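Local structure of SspB protein (Streptomyces clavuligerus, 6JUF) at residues B[142-147]-B[215-220]; B[129-134]-B[174-179]; B[238-243]-B[305-310]; B[230-235]-B[314-319]. The protein is a metal-binding component of a phosphorothioation-sensing anti-phage defence system and probably acts as a DNase. One frame throughout, in Å; residues are numbered along the deposited sequence.

Interaction 1: residues B[142-147]-B[215-220]; sequences RFTLAD and GSSEWE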
loop_
_atom_site.group_PDB
_atom_site.type_symbol
_atom_site.label_atom_id
_atom_site.label_comp_id
_atom_site.label_asym_id
_atom_site.label_seq_id
_atom_site.Cartn_x
_atom_site.Cartn_y
_atom_site.Cartn_z
ATOM N N ARG B 142 -9.112 -7.627 23.426
ATOM C CA ARG B 142 -9.635 -8.739 22.632
ATOM C C ARG B 142 -11.164 -8.690 22.656
ATOM O O ARG B 142 -11.775 -8.479 23.685
ATOM C CB ARG B 142 -9.080 -10.075 23.155
ATOM C CG ARG B 142 -9.661 -11.249 22.410
ATOM C CD ARG B 142 -9.612 -12.498 23.233
ATOM N NE ARG B 142 -8.659 -13.419 22.663
ATOM C CZ ARG B 142 -8.853 -14.737 22.612
ATOM N NH1 ARG B 142 -9.995 -15.286 23.082
ATOM N NH2 ARG B 142 -7.921 -15.508 22.062
ATOM N N PHE B 143 -11.791 -8.869 21.476
ATOM C CA PHE B 143 -13.220 -8.631 21.414
ATOM C C PHE B 143 -13.847 -9.290 20.189
ATOM O O PHE B 143 -13.202 -9.441 19.133
ATOM C CB PHE B 143 -13.485 -7.124 21.337
ATOM C CG PHE B 143 -12.616 -6.421 20.327
ATOM C CD1 PHE B 143 -13.043 -6.282 19.006
ATOM C CD2 PHE B 143 -11.363 -5.927 20.686
ATOM C CE1 PHE B 143 -12.237 -5.619 18.065
ATOM C CE2 PHE B 143 -10.559 -5.284 19.770
ATOM C CZ PHE B 143 -10.980 -5.141 18.460
ATOM N N THR B 144 -15.141 -9.549 20.279
ATOM C CA THR B 144 -15.911 -9.754 19.047
ATOM C C THR B 144 -16.308 -8.372 18.516
ATOM O O THR B 144 -16.280 -7.363 19.242
ATOM C CB THR B 144 -17.197 -10.550 19.344
ATOM O OG1 THR B 144 -18.081 -9.793 20.202
ATOM C CG2 THR B 144 -16.831 -11.885 19.955
ATOM N N LEU B 145 -16.676 -8.323 17.243
ATOM C CA LEU B 145 -17.167 -7.071 16.669
ATOM C C LEU B 145 -18.409 -6.551 17.419
ATOM O O LEU B 145 -18.562 -5.334 17.629
ATOM C CB LEU B 145 -17.355 -7.200 15.121
ATOM C CG LEU B 145 -16.019 -7.569 14.420
ATOM C CD1 LEU B 145 -16.121 -7.528 12.899
ATOM C CD2 LEU B 145 -14.806 -6.726 14.891
ATOM N N ALA B 146 -19.280 -7.472 17.851
ATOM C CA ALA B 146 -20.468 -7.112 18.676
ATOM C C ALA B 146 -20.039 -6.440 19.980
ATOM O O ALA B 146 -20.651 -5.452 20.421
ATOM C CB ALA B 146 -21.345 -8.348 18.928
ATOM N N ASP B 147 -19.001 -7.003 20.629
ATOM C CA ASP B 147 -18.476 -6.428 21.884
ATOM C C ASP B 147 -17.964 -5.000 21.720
ATOM O O ASP B 147 -18.347 -4.086 22.498
ATOM C CB ASP B 147 -17.298 -7.214 22.493
ATOM C CG ASP B 147 -17.687 -8.615 22.978
ATOM O OD1 ASP B 147 -18.875 -8.903 23.309
ATOM O OD2 ASP B 147 -16.715 -9.413 22.990
ATOM N N GLY B 215 -15.712 -19.997 11.842
ATOM C CA GLY B 215 -16.531 -19.601 13.010
ATOM C C GLY B 215 -16.058 -18.538 13.984
ATOM O O GLY B 215 -15.277 -17.625 13.634
ATOM N N SER B 216 -16.591 -18.663 15.201
ATOM C CA SER B 216 -16.122 -17.983 16.420
ATOM C C SER B 216 -15.271 -16.686 16.315
ATOM O O SER B 216 -14.195 -16.567 16.914
ATOM C CB SER B 216 -15.453 -19.008 17.311
ATOM O OG SER B 216 -15.167 -18.438 18.564
ATOM N N SER B 217 -15.721 -15.817 15.426
ATOM C CA SER B 217 -15.853 -14.366 15.610
ATOM C C SER B 217 -14.845 -13.418 16.324
ATOM O O SER B 217 -15.268 -12.291 16.596
ATOM C CB SER B 217 -17.208 -14.129 16.282
ATOM O OG SER B 217 -17.353 -15.000 17.384
ATOM N N GLU B 218 -13.585 -13.773 16.623
ATOM C CA GLU B 218 -12.824 -12.879 17.554
ATOM C C GLU B 218 -11.591 -12.119 17.019
ATOM O O GLU B 218 -10.915 -12.607 16.133
ATOM C CB GLU B 218 -12.410 -13.633 18.815
ATOM C CG GLU B 218 -13.523 -14.157 19.693
ATOM C CD GLU B 218 -12.954 -14.740 20.954
ATOM O OE1 GLU B 218 -12.858 -15.976 20.974
ATOM O OE2 GLU B 218 -12.577 -13.978 21.890
ATOM N N TRP B 219 -11.280 -10.943 17.570
ATOM C CA TRP B 219 -10.166 -10.105 17.100
ATOM C C TRP B 219 -9.472 -9.493 18.292
ATOM O O TRP B 219 -9.991 -9.466 19.409
ATOM C CB TRP B 219 -10.641 -8.934 16.273
ATOM C CG TRP B 219 -11.570 -9.376 15.186
ATOM C CD1 TRP B 219 -12.934 -9.572 15.257
ATOM C CD2 TRP B 219 -11.194 -9.691 13.813
ATOM N NE1 TRP B 219 -13.425 -9.973 14.036
ATOM C CE2 TRP B 219 -12.423 -10.055 13.126
ATOM C CE3 TRP B 219 -10.000 -9.702 13.121
ATOM C CZ2 TRP B 219 -12.435 -10.436 11.781
ATOM C CZ3 TRP B 219 -9.994 -10.084 11.750
ATOM C CH2 TRP B 219 -11.203 -10.426 11.097
ATOM N N GLU B 220 -8.248 -9.007 18.070
ATOM C CA GLU B 220 -7.556 -8.317 19.151
ATOM C C GLU B 220 -6.555 -7.306 18.636
ATOM O O GLU B 220 -5.965 -7.497 17.556
ATOM C CB GLU B 220 -6.881 -9.294 20.094
ATOM C CG GLU B 220 -5.725 -10.066 19.501
ATOM C CD GLU B 220 -5.157 -11.065 20.488
ATOM O OE1 GLU B 220 -4.225 -11.729 20.091
ATOM O OE2 GLU B 220 -5.645 -11.213 21.630
#
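F143 and W219 form the hydrogen-bonded pair of a short antiparallel beta bridge. It joins strand 142-144 to strand 218-221, the middle strand of a three-stranded sheet whose far edge is strand 208-211. Two backbone bonds close the pair. F143 N donates to W219 O at 2.8 Å, and W219 N donates to F143 O at 2.9 Å. The two side chains share one face of the sheet, and this is the tightly packed side. L145, at the start of the next helix, lays CD2 against the indole at W219 CD1, 3.4 Å away. The F143 ring turns one face to the carbonyl oxygen of W219. Its CE1 also touches W219 CB at 4.1 Å. T177 and V173 of helix 166-180 close around this cluster.

The opposite face carries charge and lies at the surface. R142 and E220 form a non-hydrogen-bonded pair, with their CB atoms 3.8 Å apart. R142 has CG anti to its backbone N (chi1 177°) and bends at chi3, which places the guanidinium between E218 and E220. R142 NH1 makes a salt bridge to E218 OE2 at 3.1 Å, with the two planes nearly perpendicular. E220 OE2 lies at the guanidinium edge, but its salt bridge to NE is long. At the sheet end, T144 and D147 form a capping box that starts helix 145-159. D147 N donates to T144 OG1 at 3.0 Å, and T144 N reaches D147 OD2 from above the carboxylate plane, 3.1 Å away.

Interaction 2: residues B[129-134]-B[174-179]; sequences PSWYVA and DCITKM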
loop_
_atom_site.group_PDB
_atom_site.type_symbol
_atom_site.label_atom_id
_atom_site.label_comp_id
_atom_site.label_asym_id
_atom_site.label_seq_id
_atom_site.Cartn_x
_atom_site.Cartn_y
_atom_site.Cartn_z
ATOM N N PRO B 129 -14.707 9.104 16.132
ATOM C CA PRO B 129 -14.973 8.700 17.543
ATOM C C PRO B 129 -14.863 7.207 17.791
ATOM O O PRO B 129 -14.437 6.784 18.862
ATOM C CB PRO B 129 -16.387 9.255 17.805
ATOM C CG PRO B 129 -16.954 9.596 16.402
ATOM C CD PRO B 129 -15.735 10.037 15.602
ATOM N N SER B 130 -15.311 6.406 16.833
ATOM C CA SER B 130 -15.279 4.930 17.008
ATOM C C SER B 130 -13.864 4.429 17.159
ATOM O O SER B 130 -13.578 3.539 17.992
ATOM C CB SER B 130 -16.031 4.178 15.910
ATOM O OG SER B 130 -17.420 4.394 16.067
ATOM N N TRP B 131 -12.978 4.996 16.347
ATOM C CA TRP B 131 -11.533 4.672 16.489
ATOM C C TRP B 131 -10.977 5.114 17.816
ATOM O O TRP B 131 -10.194 4.379 18.454
ATOM C CB TRP B 131 -10.734 5.395 15.392
ATOM C CG TRP B 131 -10.711 4.659 14.045
ATOM C CD1 TRP B 131 -9.609 4.078 13.472
ATOM C CD2 TRP B 131 -11.799 4.518 13.062
ATOM N NE1 TRP B 131 -9.903 3.578 12.208
ATOM C CE2 TRP B 131 -11.237 3.797 11.927
ATOM C CE3 TRP B 131 -13.156 4.921 13.006
ATOM C CZ2 TRP B 131 -12.004 3.474 10.800
ATOM C CZ3 TRP B 131 -13.919 4.575 11.895
ATOM C CH2 TRP B 131 -13.380 3.852 10.821
ATOM N N TYR B 132 -11.330 6.324 18.227
ATOM C CA TYR B 132 -10.911 6.838 19.546
ATOM C C TYR B 132 -11.382 5.903 20.698
ATOM O O TYR B 132 -10.596 5.535 21.553
ATOM C CB TYR B 132 -11.371 8.305 19.767
ATOM C CG TYR B 132 -10.715 8.849 21.013
ATOM C CD1 TYR B 132 -11.307 8.680 22.278
ATOM C CD2 TYR B 132 -9.520 9.579 20.927
ATOM C CE1 TYR B 132 -10.688 9.185 23.418
ATOM C CE2 TYR B 132 -8.886 10.058 22.073
ATOM C CZ TYR B 132 -9.463 9.836 23.296
ATOM O OH TYR B 132 -8.854 10.322 24.409
ATOM N N VAL B 133 -12.638 5.461 20.691
ATOM C CA VAL B 133 -13.090 4.492 21.719
ATOM C C VAL B 133 -12.242 3.218 21.625
ATOM O O VAL B 133 -11.750 2.714 22.629
ATOM C CB VAL B 133 -14.590 4.120 21.535
ATOM C CG1 VAL B 133 -14.974 3.032 22.586
ATOM C CG2 VAL B 133 -15.460 5.360 21.747
ATOM N N ALA B 134 -12.093 2.664 20.397
ATOM C CA ALA B 134 -11.448 1.344 20.209
ATOM C C ALA B 134 -10.027 1.370 20.757
ATOM O O ALA B 134 -9.604 0.464 21.445
ATOM C CB ALA B 134 -11.443 0.884 18.728
ATOM N N ASP B 174 -16.743 -2.448 11.484
ATOM C CA ASP B 174 -16.353 -3.126 10.224
ATOM C C ASP B 174 -15.208 -2.428 9.512
ATOM O O ASP B 174 -14.241 -3.075 9.074
ATOM C CB ASP B 174 -17.531 -3.220 9.249
ATOM C CG ASP B 174 -18.514 -4.296 9.644
ATOM O OD1 ASP B 174 -18.152 -5.178 10.451
ATOM O OD2 ASP B 174 -19.654 -4.278 9.170
ATOM N N CYS B 175 -15.259 -1.110 9.446
ATOM C CA CYS B 175 -14.203 -0.317 8.771
ATOM C C CYS B 175 -12.888 -0.382 9.526
ATOM O O CYS B 175 -11.808 -0.479 8.908
ATOM C CB CYS B 175 -14.657 1.134 8.669
ATOM S SG CYS B 175 -13.581 2.042 7.480
ATOM N N ILE B 176 -12.948 -0.316 10.861
ATOM C CA ILE B 176 -11.714 -0.413 11.708
ATOM C C ILE B 176 -11.025 -1.768 11.415
ATOM O O ILE B 176 -9.824 -1.821 11.220
ATOM C CB ILE B 176 -12.100 -0.329 13.206
ATOM C CG1 ILE B 176 -12.446 1.105 13.589
ATOM C CG2 ILE B 176 -10.935 -0.832 14.077
ATOM C CD1 ILE B 176 -13.213 1.309 14.900
ATOM N N THR B 177 -11.805 -2.848 11.316
ATOM C CA THR B 177 -11.227 -4.178 11.043
ATOM C C THR B 177 -10.564 -4.220 9.656
ATOM O O THR B 177 -9.415 -4.642 9.546
ATOM C CB THR B 177 -12.331 -5.247 11.085
ATOM O OG1 THR B 177 -13.065 -5.087 12.314
ATOM C CG2 THR B 177 -11.751 -6.647 11.078
ATOM N N LYS B 178 -11.255 -3.741 8.620
ATOM C CA LYS B 178 -10.703 -3.719 7.262
ATOM C C LYS B 178 -9.438 -2.855 7.164
ATOM O O LYS B 178 -8.553 -3.157 6.342
ATOM C CB LYS B 178 -11.773 -3.162 6.249
ATOM C CG LYS B 178 -12.841 -4.198 5.972
ATOM C CD LYS B 178 -13.685 -3.834 4.764
ATOM C CE LYS B 178 -14.804 -2.935 5.138
ATOM N NZ LYS B 178 -15.489 -2.589 3.870
ATOM N N MET B 179 -9.341 -1.824 8.003
ATOM C CA MET B 179 -8.226 -0.881 7.937
ATOM C C MET B 179 -6.960 -1.522 8.537
ATOM O O MET B 179 -5.834 -1.254 8.076
ATOM C CB MET B 179 -8.581 0.403 8.724
ATOM C CG MET B 179 -7.405 1.412 8.844
ATOM S SD MET B 179 -8.133 3.004 9.343
ATOM C CE MET B 179 -6.613 3.922 9.507
#
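The indole of W131 is the flat group of this contact, and I176 covers one of its faces. I176 CG1 sits 3.5 Å from the centroid of the six-membered ring and 17° off the ring normal, a CH-pi contact made from almost straight above. Two sulfurs come to the indole edges. C175 SG lies beside the six-membered ring, 5.0 Å from its centroid, and C175 CB touches W131 CH2 at 3.7 Å. M179 SD lies beside the five-membered ring, where it receives a weak hydrogen bond from W131 NE1 at 3.4 Å. The M179 chain is fully extended (chi1 174°), and this carries its sulfur from the helix to the indole nitrogen.

Past the ring, I176 CD1 reaches helix 129-137, 3.8 Å from S130 O. It also packs on S130 CB and A134 CB. S130 OG turns to D172 instead. The two short helical segments cross at 70° with axes 10.6 Å apart, and the indole bridges that spacing. L117 and L118 of helix 107-118 also pack on W131. H17 meets the W131 ring and touches C175. The C175 side chain is about 9 Å from that of E18, which binds magnesium in this protein, though no magnesium is bound to this chain here.

All six touching residues are buried. The chemistry is mainly apolar and sulfur-aromatic, and the buried indole N-H finds in M179 SD a weak acceptor.

Interaction 3: residues B[238-243]-B[305-310]; sequences CLDYAA and GPFDLA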
loop_
_atom_site.group_PDB
_atom_site.type_symbol
_atom_site.label_atom_id
_atom_site.label_comp_id
_atom_site.label_asym_id
_atom_site.label_seq_id
_atom_site.Cartn_x
_atom_site.Cartn_y
_atom_site.Cartn_z
ATOM N N CYS B 238 4.795 11.909 21.482
ATOM C CA CYS B 238 4.856 12.278 22.901
ATOM C C CYS B 238 4.790 13.799 23.140
ATOM O O CYS B 238 4.042 14.296 23.968
ATOM C CB CYS B 238 6.108 11.668 23.553
ATOM S SG CYS B 238 6.077 9.872 23.687
ATOM N N LEU B 239 5.602 14.520 22.355
ATOM C CA LEU B 239 5.659 15.985 22.454
ATOM C C LEU B 239 4.385 16.645 21.952
ATOM O O LEU B 239 3.886 17.608 22.568
ATOM C CB LEU B 239 6.889 16.490 21.716
ATOM C CG LEU B 239 8.233 16.205 22.389
ATOM C CD1 LEU B 239 9.353 16.267 21.305
ATOM C CD2 LEU B 239 8.535 17.132 23.565
ATOM N N ASP B 240 3.828 16.073 20.854
ATOM C CA ASP B 240 2.569 16.592 20.317
ATOM C C ASP B 240 1.443 16.401 21.350
ATOM O O ASP B 240 0.598 17.269 21.542
ATOM C CB ASP B 240 2.260 15.848 19.035
ATOM C CG ASP B 240 1.055 16.395 18.282
ATOM O OD1 ASP B 240 0.985 17.615 18.046
ATOM O OD2 ASP B 240 0.179 15.569 17.930
ATOM N N TYR B 241 1.484 15.224 22.034
ATOM C CA TYR B 241 0.499 14.946 23.089
ATOM C C TYR B 241 0.602 15.988 24.216
ATOM O O TYR B 241 -0.393 16.570 24.653
ATOM C CB TYR B 241 0.638 13.513 23.614
ATOM C CG TYR B 241 -0.445 13.195 24.603
ATOM C CD1 TYR B 241 -1.748 12.844 24.135
ATOM C CD2 TYR B 241 -0.238 13.281 25.974
ATOM C CE1 TYR B 241 -2.749 12.587 25.069
ATOM C CE2 TYR B 241 -1.257 13.045 26.887
ATOM C CZ TYR B 241 -2.503 12.689 26.417
ATOM O OH TYR B 241 -3.523 12.458 27.282
ATOM N N ALA B 242 1.835 16.226 24.685
ATOM C CA ALA B 242 2.076 17.214 25.715
ATOM C C ALA B 242 1.563 18.601 25.310
ATOM O O ALA B 242 1.007 19.343 26.117
ATOM C CB ALA B 242 3.560 17.237 26.054
ATOM N N ALA B 243 1.775 18.934 24.031
ATOM C CA ALA B 243 1.380 20.207 23.445
ATOM C C ALA B 243 -0.131 20.510 23.495
ATOM O O ALA B 243 -0.522 21.638 23.368
ATOM C CB ALA B 243 1.902 20.323 22.025
ATOM N N GLY B 305 8.501 25.205 24.322
ATOM C CA GLY B 305 7.169 24.711 23.946
ATOM C C GLY B 305 7.263 23.381 23.221
ATOM O O GLY B 305 8.020 23.243 22.254
ATOM N N PRO B 306 6.455 22.412 23.615
ATOM C CA PRO B 306 6.627 21.083 23.017
ATOM C C PRO B 306 6.135 20.934 21.576
ATOM O O PRO B 306 6.612 20.011 20.859
ATOM C CB PRO B 306 5.842 20.163 23.946
ATOM C CG PRO B 306 4.827 21.077 24.581
ATOM C CD PRO B 306 5.575 22.380 24.783
ATOM N N PHE B 307 5.183 21.729 21.145
ATOM C CA PHE B 307 4.737 21.621 19.775
ATOM C C PHE B 307 5.851 21.896 18.780
ATOM O O PHE B 307 6.007 21.121 17.801
ATOM C CB PHE B 307 3.555 22.551 19.519
ATOM C CG PHE B 307 2.923 22.352 18.180
ATOM C CD1 PHE B 307 1.923 21.395 18.047
ATOM C CD2 PHE B 307 3.342 23.087 17.069
ATOM C CE1 PHE B 307 1.293 21.187 16.814
ATOM C CE2 PHE B 307 2.722 22.936 15.827
ATOM C CZ PHE B 307 1.696 21.964 15.694
ATOM N N ASP B 308 6.635 22.972 18.979
ATOM C CA ASP B 308 7.686 23.293 18.013
ATOM C C ASP B 308 8.752 22.221 18.080
ATOM O O ASP B 308 9.397 21.885 17.028
ATOM C CB ASP B 308 8.308 24.697 18.271
ATOM C CG ASP B 308 7.357 25.833 17.902
ATOM O OD1 ASP B 308 6.373 25.610 17.157
ATOM O OD2 ASP B 308 7.580 26.971 18.355
ATOM N N LEU B 309 9.016 21.713 19.276
ATOM C CA LEU B 309 10.051 20.672 19.407
ATOM C C LEU B 309 9.575 19.387 18.725
ATOM O O LEU B 309 10.353 18.695 18.099
ATOM C CB LEU B 309 10.453 20.404 20.869
ATOM C CG LEU B 309 11.113 21.645 21.533
ATOM C CD1 LEU B 309 11.191 21.351 23.034
ATOM C CD2 LEU B 309 12.489 21.769 20.882
ATOM N N ALA B 310 8.295 19.073 18.854
ATOM C CA ALA B 310 7.753 17.914 18.220
ATOM C C ALA B 310 8.013 17.986 16.716
ATOM O O ALA B 310 8.387 16.971 16.120
ATOM C CB ALA B 310 6.237 17.821 18.478
#
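L239 and A310 meet CB to CB at 3.6 Å, and a second close pair, A243 CB and F307 CB, lies one turn along at 3.7 Å. Both pairs belong to the nearly antiparallel helices 231-243 and 306-317; the axes of their short segments approach to 7.8 Å at 158°. The small side chains of A243 and A310 are consistent with so close an approach. To one side of these pairs, P306 spans from L239 to A243. Its CB touches L239 O at 3.5 Å, and its CG packs on A243 CA at 3.7 Å. L239 CD1 also packs on the backbone of A310, 3.8 Å from its CA.

At the margin, D240 and F307 run side by side. F307 CE1 lies 3.8 Å from D240 OD1, with the carboxylate and ring planes 51° apart. The D240 carboxylate is held from outside the pair: OD2 accepts from W115 NE1 and OD1 makes a salt bridge to R121. No hydrogen bond joins the two segments.

On the sheet side, F302 of strand 298-302 packs on L239, A242 and L309, and L289 of strand 289-293 covers L239 and L309. The helix pair thus rests on a three-stranded antiparallel sheet, with helix 272-285 reaching C238.

Interaction 4: residues B[230-235]-B[314-319]; sequences PARIIA and LDEQYD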
loop_
_atom_site.group_PDB
_atom_site.type_symbol
_atom_site.label_atom_id
_atom_site.label_comp_id
_atom_site.label_asym_id
_atom_site.label_seq_id
_atom_site.Cartn_x
_atom_site.Cartn_y
_atom_site.Cartn_z
ATOM N N PRO B 230 9.318 4.198 13.890
ATOM C CA PRO B 230 10.594 4.875 14.205
ATOM C C PRO B 230 10.535 5.613 15.568
ATOM O O PRO B 230 9.493 6.179 15.977
ATOM C CB PRO B 230 10.809 5.881 13.036
ATOM C CG PRO B 230 9.929 5.359 11.949
ATOM C CD PRO B 230 8.730 4.731 12.659
ATOM N N ALA B 231 11.705 5.636 16.250
ATOM C CA ALA B 231 11.850 6.421 17.495
ATOM C C ALA B 231 11.419 7.876 17.386
ATOM O O ALA B 231 10.761 8.381 18.298
ATOM C CB ALA B 231 13.297 6.340 17.971
ATOM N N ARG B 232 11.757 8.554 16.277
ATOM C CA ARG B 232 11.358 9.952 16.151
ATOM C C ARG B 232 9.839 10.119 15.955
ATOM O O ARG B 232 9.284 11.132 16.282
ATOM C CB ARG B 232 12.137 10.667 15.032
ATOM C CG ARG B 232 13.609 10.866 15.485
ATOM C CD ARG B 232 14.410 11.667 14.457
ATOM N NE ARG B 232 14.716 10.848 13.306
ATOM C CZ ARG B 232 15.819 10.933 12.545
ATOM N NH1 ARG B 232 16.778 11.797 12.833
ATOM N NH2 ARG B 232 15.977 10.127 11.506
ATOM N N ILE B 233 9.165 9.076 15.412
ATOM C CA ILE B 233 7.680 9.175 15.347
ATOM C C ILE B 233 7.045 9.061 16.753
ATOM O O ILE B 233 6.154 9.830 17.122
ATOM C CB ILE B 233 7.056 8.129 14.378
ATOM C CG1 ILE B 233 7.523 8.300 12.917
ATOM C CG2 ILE B 233 5.509 8.157 14.480
ATOM C CD1 ILE B 233 7.168 9.637 12.282
ATOM N N ILE B 234 7.590 8.139 17.555
ATOM C CA ILE B 234 7.223 8.026 18.984
ATOM C C ILE B 234 7.461 9.356 19.718
ATOM O O ILE B 234 6.571 9.903 20.381
ATOM C CB ILE B 234 7.937 6.849 19.665
ATOM C CG1 ILE B 234 7.481 5.508 19.025
ATOM C CG2 ILE B 234 7.635 6.840 21.159
ATOM C CD1 ILE B 234 8.371 4.295 19.372
ATOM N N ALA B 235 8.694 9.890 19.584
ATOM C CA ALA B 235 9.033 11.140 20.286
ATOM C C ALA B 235 8.170 12.334 19.849
ATOM O O ALA B 235 7.689 13.126 20.668
ATOM C CB ALA B 235 10.528 11.427 20.117
ATOM N N LEU B 314 10.133 15.589 14.236
ATOM C CA LEU B 314 9.452 14.955 13.107
ATOM C C LEU B 314 10.093 15.361 11.760
ATOM O O LEU B 314 10.305 14.538 10.935
ATOM C CB LEU B 314 7.959 15.321 13.086
ATOM C CG LEU B 314 7.124 14.692 11.969
ATOM C CD1 LEU B 314 7.246 13.162 11.965
ATOM C CD2 LEU B 314 5.647 15.072 12.109
ATOM N N ASP B 315 10.434 16.624 11.572
ATOM C CA ASP B 315 11.048 17.025 10.335
ATOM C C ASP B 315 12.405 16.362 10.194
ATOM O O ASP B 315 12.798 16.021 9.056
ATOM C CB ASP B 315 11.160 18.537 10.272
ATOM C CG ASP B 315 11.233 19.063 8.834
ATOM O OD1 ASP B 315 10.652 18.388 7.948
ATOM O OD2 ASP B 315 11.787 20.141 8.611
ATOM N N GLU B 316 13.127 16.162 11.288
ATOM C CA GLU B 316 14.414 15.474 11.200
ATOM C C GLU B 316 14.253 14.069 10.656
ATOM O O GLU B 316 15.091 13.570 9.888
ATOM C CB GLU B 316 15.038 15.412 12.554
ATOM C CG GLU B 316 15.562 16.772 12.950
ATOM C CD GLU B 316 15.832 16.854 14.412
ATOM O OE1 GLU B 316 16.077 15.784 14.983
ATOM O OE2 GLU B 316 15.874 17.991 14.958
ATOM N N GLN B 317 13.183 13.399 11.062
ATOM C CA GLN B 317 12.906 12.077 10.608
ATOM C C GLN B 317 12.745 12.010 9.096
ATOM O O GLN B 317 12.967 10.972 8.489
ATOM C CB GLN B 317 11.609 11.605 11.288
ATOM C CG GLN B 317 11.101 10.208 10.858
ATOM C CD GLN B 317 12.064 9.047 11.124
ATOM O OE1 GLN B 317 12.969 9.135 11.925
ATOM N NE2 GLN B 317 11.793 7.884 10.461
ATOM N N TYR B 318 12.373 13.131 8.497
ATOM C CA TYR B 318 12.204 13.202 7.038
ATOM C C TYR B 318 13.204 14.115 6.342
ATOM O O TYR B 318 12.916 14.663 5.256
ATOM C CB TYR B 318 10.753 13.618 6.699
ATOM C CG TYR B 318 9.792 12.529 7.052
ATOM C CD1 TYR B 318 9.545 11.506 6.161
ATOM C CD2 TYR B 318 9.227 12.452 8.333
ATOM C CE1 TYR B 318 8.673 10.481 6.470
ATOM C CE2 TYR B 318 8.379 11.429 8.685
ATOM C CZ TYR B 318 8.101 10.448 7.748
ATOM O OH TYR B 318 7.270 9.393 8.048
ATOM N N ASP B 319 14.378 14.226 6.941
ATOM C CA ASP B 319 15.476 14.980 6.323
ATOM C C ASP B 319 15.192 16.466 6.121
ATOM O O ASP B 319 15.663 17.065 5.124
ATOM C CB ASP B 319 15.902 14.283 5.034
ATOM C CG ASP B 319 17.060 13.306 5.258
ATOM O OD1 ASP B 319 17.438 12.999 6.422
ATOM O OD2 ASP B 319 17.613 12.858 4.267
HETATM O O HOH W 1 13.620 7.626 14.188
HETATM O O HOH W 2 17.123 13.585 15.223
#
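L314 opens the contact between helix 231-243 and the last turn of helix 306-317, which ends in a Schellman motif. Its CD1 meets I233 CD1 at 3.5 Å. W111 and L112 of helix 107-118 lie next to this apolar pair.

E316 presents its backbone O to one face of the R232 guanidinium. Its carboxylate is beyond salt-bridge distance from R232. A water accepts from R232 NH1 at 3.0 Å, but its link onward to E316 OE1 is too short to be trusted and stays doubtful. H286 is a hydrogen-bond partner of E316 OE1.

Q317 makes the direct polar link. Its first torsion (chi1 177°) swings CG away from the backbone N and the chain bends at chi2, turning the amide toward the N-terminus of helix 231-243. Q317 OE1 accepts from R232 NE at 2.8 Å, in the carbonyl plane and near the guanidinium plane. It also takes a weak bond from R232 NH2. A second water donates to Q317 OE1 at 2.8 Å and accepts from R232 N at 2.9 Å, tying the amide to the helix start. The amide NE2 of Q317 rests against P230 CB at 3.4 Å. E195 of the second subunit packs on both P230 and Q317.

Y318 turns a ring edge to I233 CD1, with CE2 4.2 Å away, while its hydroxyl bonds to S109. D319, at positive phi (63°), is the C-prime residue of the Schellman motif, and D319 N bonds to E316 O at 3.1 Å.

How the interactions relate
The four contacts form two groups. Interactions 1 and 2 have centres about 13 Å apart and touch: L145 CD2 lies 3.5 Å from T177 OG1, and W219 CH2 lies 3.8 Å from T177 CG2. Their segments alternate along the chain. Interactions 3 and 4 are also about 13 Å apart between centres and join the same two helices, 231-243 and 306-317, at opposite ends. Interaction 3 is nested within the loop closed by interaction 4. The centres of interactions 2 and 3 are about 26 Å apart, on opposite sides of the chain centre. In interaction 2, the C175 side chain is about 9 Å from that of magnesium ligand E18; this chain has no magnesium bound.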